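Local atomic coordinates of alpha-L-arabinosidase (Xanthomonas axonopodis pv. citri, PDB entry 6D25), a protein that probably hydrolyses alpha-L-arabinofuranosyl side groups from arabinoxylans, including doubly substituted internal xylose units, as a trimeric GH51 arabinofuranosidase. Residues Asp313-Gly326 / Phe359-Ala372. Residues are numbered along the deposited sequence; the frame is centred on the assembly and turned at random.
Sequences DPAKKVALVVDEWG and FSQHAERVRMANIA
Arg365 and Asp313 form a charged clasp just ahead of the neighbouring parallel strands 319-325 and 366-371, the last two of the (beta/alpha)8 barrel. NH1 of Arg365 meets Asp313 OD2 at 2.7 Å, on its anti side, and also takes the carbonyl O of Val318, both near the guanidinium plane; NH2 binds Asp313 O. Bends at chi2 and chi3 (68° and 76°) fold the arginine back to this site, where Lys316 CA lies over one guanidinium face. Val318 N reaches Asp313 OD2 from the opposite face of the carboxylate. Arg367 NH2 donates to Lys316 O at 2.8 Å and also to Glu364 O.

Backbone bonds then zip the strands, including Val322 N to Met368 O (2.9 Å), across a beta bulge between Leu320 and Val321.

Apolar contacts close the other end. Trp325 is sandwiched: Ile371 CG1 sits 3.8 Å from its six-membered ring centroid in a CH-pi contact, while Phe359, from helix 346-361, meets the opposite face edge-on, planes at 85°.

Asp313 and Asp310 thus probably balance Arg365's buried charge, whereas the neighbouring Glu324 carboxylate points away from the indole: OE2 salt-bridges Arg95, and OE1 hydrogen-bonds Tyr268 OH and a probable crystallisation glycerol, consistent with a pocket.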
loop_
_atom_site.group_PDB
_atom_site.type_symbol
_atom_site.label_atom_id
_atom_site.label_comp_id
_atom_site.label_asym_id
_atom_site.label_seq_id
_atom_site.Cartn_x
_atom_site.Cartn_y
_atom_site.Cartn_z
ATOM N N ASP A 313 -25.139 -9.535 -7.083
ATOM C CA ASP A 313 -25.859 -8.284 -7.286
ATOM C C ASP A 313 -27.074 -8.563 -8.196
ATOM O O ASP A 313 -27.130 -8.093 -9.327
ATOM C CB ASP A 313 -24.925 -7.245 -7.880
ATOM C CG ASP A 313 -25.605 -5.957 -8.307
ATOM O OD1 ASP A 313 -26.495 -5.506 -7.571
ATOM O OD2 ASP A 313 -25.244 -5.451 -9.375
ATOM N N PRO A 314 -28.017 -9.397 -7.712
ATOM C CA PRO A 314 -29.165 -9.801 -8.517
ATOM C C PRO A 314 -30.046 -8.606 -8.952
ATOM O O PRO A 314 -30.679 -8.680 -9.977
ATOM C CB PRO A 314 -29.974 -10.776 -7.656
ATOM C CG PRO A 314 -29.533 -10.472 -6.259
ATOM C CD PRO A 314 -28.101 -10.016 -6.381
ATOM N N ALA A 315 -30.031 -7.504 -8.210
ATOM C CA ALA A 315 -30.842 -6.330 -8.601
ATOM C C ALA A 315 -30.137 -5.513 -9.693
ATOM O O ALA A 315 -30.718 -4.536 -10.152
ATOM C CB ALA A 315 -31.105 -5.483 -7.390
ATOM N N LYS A 316 -28.881 -5.832 -10.057
ATOM C CA LYS A 316 -28.161 -5.126 -11.098
ATOM C C LYS A 316 -27.893 -3.665 -10.717
ATOM O O LYS A 316 -27.870 -2.768 -11.587
ATOM C CB LYS A 316 -28.866 -5.207 -12.454
ATOM C CG LYS A 316 -29.302 -6.600 -12.874
ATOM C CD LYS A 316 -29.757 -6.630 -14.336
ATOM C CE LYS A 316 -30.432 -7.936 -14.686
ATOM N NZ LYS A 316 -31.788 -7.951 -14.087
ATOM N N LYS A 317 -27.591 -3.416 -9.458
ATOM C CA LYS A 317 -27.203 -2.085 -9.067
ATOM C C LYS A 317 -25.839 -1.711 -9.651
ATOM O O LYS A 317 -25.599 -0.535 -9.945
ATOM C CB LYS A 317 -27.167 -1.944 -7.538
ATOM C CG LYS A 317 -28.464 -2.299 -6.847
ATOM C CD LYS A 317 -28.990 -1.296 -5.811
ATOM C CE LYS A 317 -30.444 -1.592 -5.497
ATOM N NZ LYS A 317 -30.560 -2.841 -4.693
ATOM N N VAL A 318 -24.945 -2.675 -9.789
ATOM C CA VAL A 318 -23.609 -2.403 -10.320
ATOM C C VAL A 318 -23.651 -2.532 -11.846
ATOM O O VAL A 318 -23.953 -3.616 -12.384
ATOM C CB VAL A 318 -22.566 -3.370 -9.738
ATOM C CG1 VAL A 318 -21.181 -3.115 -10.295
ATOM C CG2 VAL A 318 -22.564 -3.348 -8.203
ATOM N N ALA A 319 -23.321 -1.453 -12.539
ATOM C CA ALA A 319 -23.200 -1.493 -14.000
ATOM C C ALA A 319 -21.979 -2.319 -14.405
ATOM O O ALA A 319 -20.908 -2.228 -13.780
ATOM C CB ALA A 319 -23.062 -0.094 -14.556
ATOM N N LEU A 320 -22.109 -3.047 -15.507
ATOM C CA LEU A 320 -20.947 -3.545 -16.200
ATOM C C LEU A 320 -20.540 -2.462 -17.203
ATOM O O LEU A 320 -21.361 -1.946 -17.972
ATOM C CB LEU A 320 -21.278 -4.874 -16.886
ATOM C CG LEU A 320 -20.143 -5.594 -17.600
ATOM C CD1 LEU A 320 -18.948 -5.847 -16.679
ATOM C CD2 LEU A 320 -20.678 -6.905 -18.112
ATOM N N VAL A 321 -19.277 -2.072 -17.105
ATOM C CA VAL A 321 -18.738 -0.922 -17.794
ATOM C C VAL A 321 -17.673 -1.451 -18.773
ATOM O O VAL A 321 -16.626 -1.931 -18.335
ATOM C CB VAL A 321 -18.137 0.073 -16.794
ATOM C CG1 VAL A 321 -17.448 1.225 -17.473
ATOM C CG2 VAL A 321 -19.208 0.582 -15.819
ATOM N N VAL A 322 -17.936 -1.412 -20.074
ATOM C CA VAL A 322 -16.974 -1.973 -20.997
ATOM C C VAL A 322 -16.025 -0.843 -21.356
ATOM O O VAL A 322 -16.204 -0.226 -22.411
ATOM C CB VAL A 322 -17.646 -2.562 -22.244
ATOM C CG1 VAL A 322 -16.631 -3.221 -23.200
ATOM C CG2 VAL A 322 -18.699 -3.576 -21.850
ATOM N N ASP A 323 -15.031 -0.544 -20.520
ATOM C CA ASP A 323 -14.438 0.792 -20.778
ATOM C C ASP A 323 -13.158 0.690 -21.610
ATOM O O ASP A 323 -12.519 1.714 -21.810
ATOM C CB ASP A 323 -14.332 1.643 -19.521
ATOM C CG ASP A 323 -13.474 0.982 -18.489
ATOM O OD1 ASP A 323 -13.009 -0.123 -18.812
ATOM O OD2 ASP A 323 -13.279 1.590 -17.417
ATOM N N GLU A 324 -12.868 -0.489 -22.172
ATOM C CA GLU A 324 -11.971 -0.567 -23.352
ATOM C C GLU A 324 -12.496 -1.661 -24.273
ATOM O O GLU A 324 -12.640 -2.795 -23.842
ATOM C CB GLU A 324 -10.502 -0.855 -22.982
ATOM C CG GLU A 324 -9.933 0.150 -22.005
ATOM C CD GLU A 324 -8.515 -0.112 -21.516
ATOM O OE1 GLU A 324 -7.862 -0.977 -22.123
ATOM O OE2 GLU A 324 -8.107 0.544 -20.513
ATOM N N TRP A 325 -12.772 -1.292 -25.517
ATOM C CA TRP A 325 -13.072 -2.220 -26.585
ATOM C C TRP A 325 -12.626 -1.607 -27.918
ATOM O O TRP A 325 -12.336 -0.416 -27.970
ATOM C CB TRP A 325 -14.560 -2.585 -26.597
ATOM C CG TRP A 325 -15.470 -1.450 -26.950
ATOM C CD1 TRP A 325 -15.941 -0.494 -26.098
ATOM C CD2 TRP A 325 -16.041 -1.149 -28.238
ATOM N NE1 TRP A 325 -16.726 0.407 -26.766
ATOM C CE2 TRP A 325 -16.837 0.012 -28.072
ATOM C CE3 TRP A 325 -15.949 -1.720 -29.510
ATOM C CZ2 TRP A 325 -17.529 0.598 -29.136
ATOM C CZ3 TRP A 325 -16.661 -1.161 -30.546
ATOM C CH2 TRP A 325 -17.439 -0.015 -30.369
ATOM N N GLY A 326 -12.609 -2.428 -28.941
ATOM C CA GLY A 326 -12.213 -2.026 -30.291
ATOM C C GLY A 326 -11.063 -2.835 -30.838
ATOM O O GLY A 326 -10.565 -3.744 -30.199
ATOM N N PHE A 359 -24.151 -4.545 -27.098
ATOM C CA PHE A 359 -24.356 -3.783 -25.860
ATOM C C PHE A 359 -25.846 -3.518 -25.650
ATOM O O PHE A 359 -26.357 -3.639 -24.494
ATOM C CB PHE A 359 -23.640 -2.437 -25.889
ATOM C CG PHE A 359 -22.147 -2.453 -26.062
ATOM C CD1 PHE A 359 -21.384 -3.512 -25.642
ATOM C CD2 PHE A 359 -21.490 -1.337 -26.565
ATOM C CE1 PHE A 359 -19.999 -3.519 -25.804
ATOM C CE2 PHE A 359 -20.117 -1.321 -26.699
ATOM C CZ PHE A 359 -19.378 -2.416 -26.340
ATOM N N SER A 360 -26.543 -3.153 -26.734
ATOM C CA SER A 360 -27.950 -2.789 -26.617
ATOM C C SER A 360 -28.806 -4.008 -26.230
ATOM O O SER A 360 -29.898 -3.835 -25.636
ATOM C CB SER A 360 -28.426 -2.121 -27.887
ATOM O OG SER A 360 -28.723 -3.060 -28.911
ATOM N N GLN A 361 -28.336 -5.234 -26.532
ATOM C CA GLN A 361 -29.023 -6.464 -26.151
ATOM C C GLN A 361 -28.820 -6.776 -24.657
ATOM O O GLN A 361 -29.483 -7.678 -24.120
ATOM C CB GLN A 361 -28.517 -7.680 -26.944
ATOM C CG GLN A 361 -28.677 -7.588 -28.434
ATOM C CD GLN A 361 -30.059 -7.092 -28.799
ATOM O OE1 GLN A 361 -31.054 -7.814 -28.597
ATOM N NE2 GLN A 361 -30.126 -5.830 -29.263
ATOM N N HIS A 362 -27.868 -6.103 -23.994
ATOM C CA HIS A 362 -27.532 -6.369 -22.588
ATOM C C HIS A 362 -27.729 -5.097 -21.783
ATOM O O HIS A 362 -27.024 -4.884 -20.782
ATOM C CB HIS A 362 -26.081 -6.880 -22.487
ATOM C CG HIS A 362 -25.903 -8.234 -23.091
ATOM N ND1 HIS A 362 -26.173 -9.374 -22.372
ATOM C CD2 HIS A 362 -25.486 -8.620 -24.315
ATOM C CE1 HIS A 362 -25.964 -10.439 -23.141
ATOM N NE2 HIS A 362 -25.527 -10.004 -24.354
ATOM N N ALA A 363 -28.728 -4.297 -22.168
ATOM C CA ALA A 363 -28.811 -2.894 -21.709
ATOM C C ALA A 363 -29.166 -2.805 -20.222
ATOM O O ALA A 363 -28.944 -1.762 -19.632
ATOM C CB ALA A 363 -29.842 -2.148 -22.533
ATOM N N GLU A 364 -29.756 -3.835 -19.628
ATOM C CA GLU A 364 -30.057 -3.721 -18.175
ATOM C C GLU A 364 -28.768 -3.736 -17.336
ATOM O O GLU A 364 -28.706 -3.045 -16.305
ATOM C CB GLU A 364 -31.044 -4.760 -17.642
ATOM C CG GLU A 364 -30.897 -6.132 -18.244
ATOM C CD GLU A 364 -31.420 -6.233 -19.682
ATOM O OE1 GLU A 364 -30.551 -6.477 -20.628
ATOM O OE2 GLU A 364 -32.687 -6.001 -19.871
ATOM N N ARG A 365 -27.749 -4.444 -17.801
ATOM C CA ARG A 365 -26.514 -4.575 -17.001
ATOM C C ARG A 365 -25.405 -3.700 -17.582
ATOM O O ARG A 365 -24.681 -3.057 -16.829
ATOM C CB ARG A 365 -26.094 -6.038 -16.952
ATOM C CG ARG A 365 -24.760 -6.273 -16.242
ATOM C CD ARG A 365 -24.739 -6.014 -14.738
ATOM N NE ARG A 365 -25.391 -7.081 -13.999
ATOM C CZ ARG A 365 -25.436 -7.129 -12.667
ATOM N NH1 ARG A 365 -24.862 -6.157 -11.963
ATOM N NH2 ARG A 365 -26.029 -8.159 -12.052
ATOM N N VAL A 366 -25.226 -3.733 -18.906
ATOM C CA VAL A 366 -24.173 -2.968 -19.543
ATOM C C VAL A 366 -24.683 -1.548 -19.787
ATOM O O VAL A 366 -25.543 -1.336 -20.687
ATOM C CB VAL A 366 -23.699 -3.618 -20.853
ATOM C CG1 VAL A 366 -22.565 -2.813 -21.469
ATOM C CG2 VAL A 366 -23.247 -5.060 -20.635
ATOM N N ARG A 367 -24.179 -0.609 -18.994
ATOM C CA ARG A 367 -24.756 0.733 -19.002
ATOM C C ARG A 367 -23.691 1.796 -19.313
ATOM O O ARG A 367 -24.029 2.986 -19.361
ATOM C CB ARG A 367 -25.424 1.022 -17.652
ATOM C CG ARG A 367 -26.547 0.044 -17.333
ATOM C CD ARG A 367 -27.476 0.434 -16.214
ATOM N NE ARG A 367 -26.883 0.518 -14.926
ATOM C CZ ARG A 367 -26.987 -0.393 -13.949
ATOM N NH1 ARG A 367 -26.499 -0.058 -12.768
ATOM N NH2 ARG A 367 -27.538 -1.574 -14.146
ATOM N N MET A 368 -22.462 1.382 -19.563
ATOM C CA MET A 368 -21.398 2.276 -20.028
ATOM C C MET A 368 -20.418 1.463 -20.888
ATOM O O MET A 368 -20.184 0.285 -20.623
ATOM C CB MET A 368 -20.593 2.865 -18.857
ATOM C CG MET A 368 -21.438 3.647 -17.849
ATOM S SD MET A 368 -20.410 4.306 -16.485
ATOM C CE MET A 368 -19.465 5.520 -17.417
ATOM N N ALA A 369 -19.848 2.104 -21.885
ATOM C CA ALA A 369 -18.771 1.549 -22.693
ATOM C C ALA A 369 -17.941 2.687 -23.263
ATOM O O ALA A 369 -18.431 3.796 -23.427
ATOM C CB ALA A 369 -19.297 0.646 -23.803
ATOM N N ASN A 370 -16.675 2.413 -23.485
ATOM C CA ASN A 370 -15.740 3.401 -24.015
ATOM C C ASN A 370 -14.826 2.721 -25.040
ATOM O O ASN A 370 -14.044 1.805 -24.711
ATOM C CB ASN A 370 -14.895 4.081 -22.946
ATOM C CG ASN A 370 -15.701 4.743 -21.851
ATOM O OD1 ASN A 370 -16.220 4.049 -20.980
ATOM N ND2 ASN A 370 -15.815 6.068 -21.890
ATOM N N ILE A 371 -14.901 3.173 -26.287
ATOM C CA ILE A 371 -14.060 2.630 -27.345
ATOM C C ILE A 371 -12.640 3.177 -27.188
ATOM O O ILE A 371 -12.450 4.372 -26.852
ATOM C CB ILE A 371 -14.663 2.933 -28.736
ATOM C CG1 ILE A 371 -14.035 2.046 -29.801
ATOM C CG2 ILE A 371 -14.538 4.408 -29.086
ATOM C CD1 ILE A 371 -14.604 2.148 -31.190
ATOM N N ALA A 372 -11.658 2.344 -27.489
ATOM C CA ALA A 372 -10.257 2.731 -27.460
ATOM C C ALA A 372 -9.760 3.084 -28.867
ATOM O O ALA A 372 -9.759 2.194 -29.726
ATOM C CB ALA A 372 -9.436 1.588 -26.915
#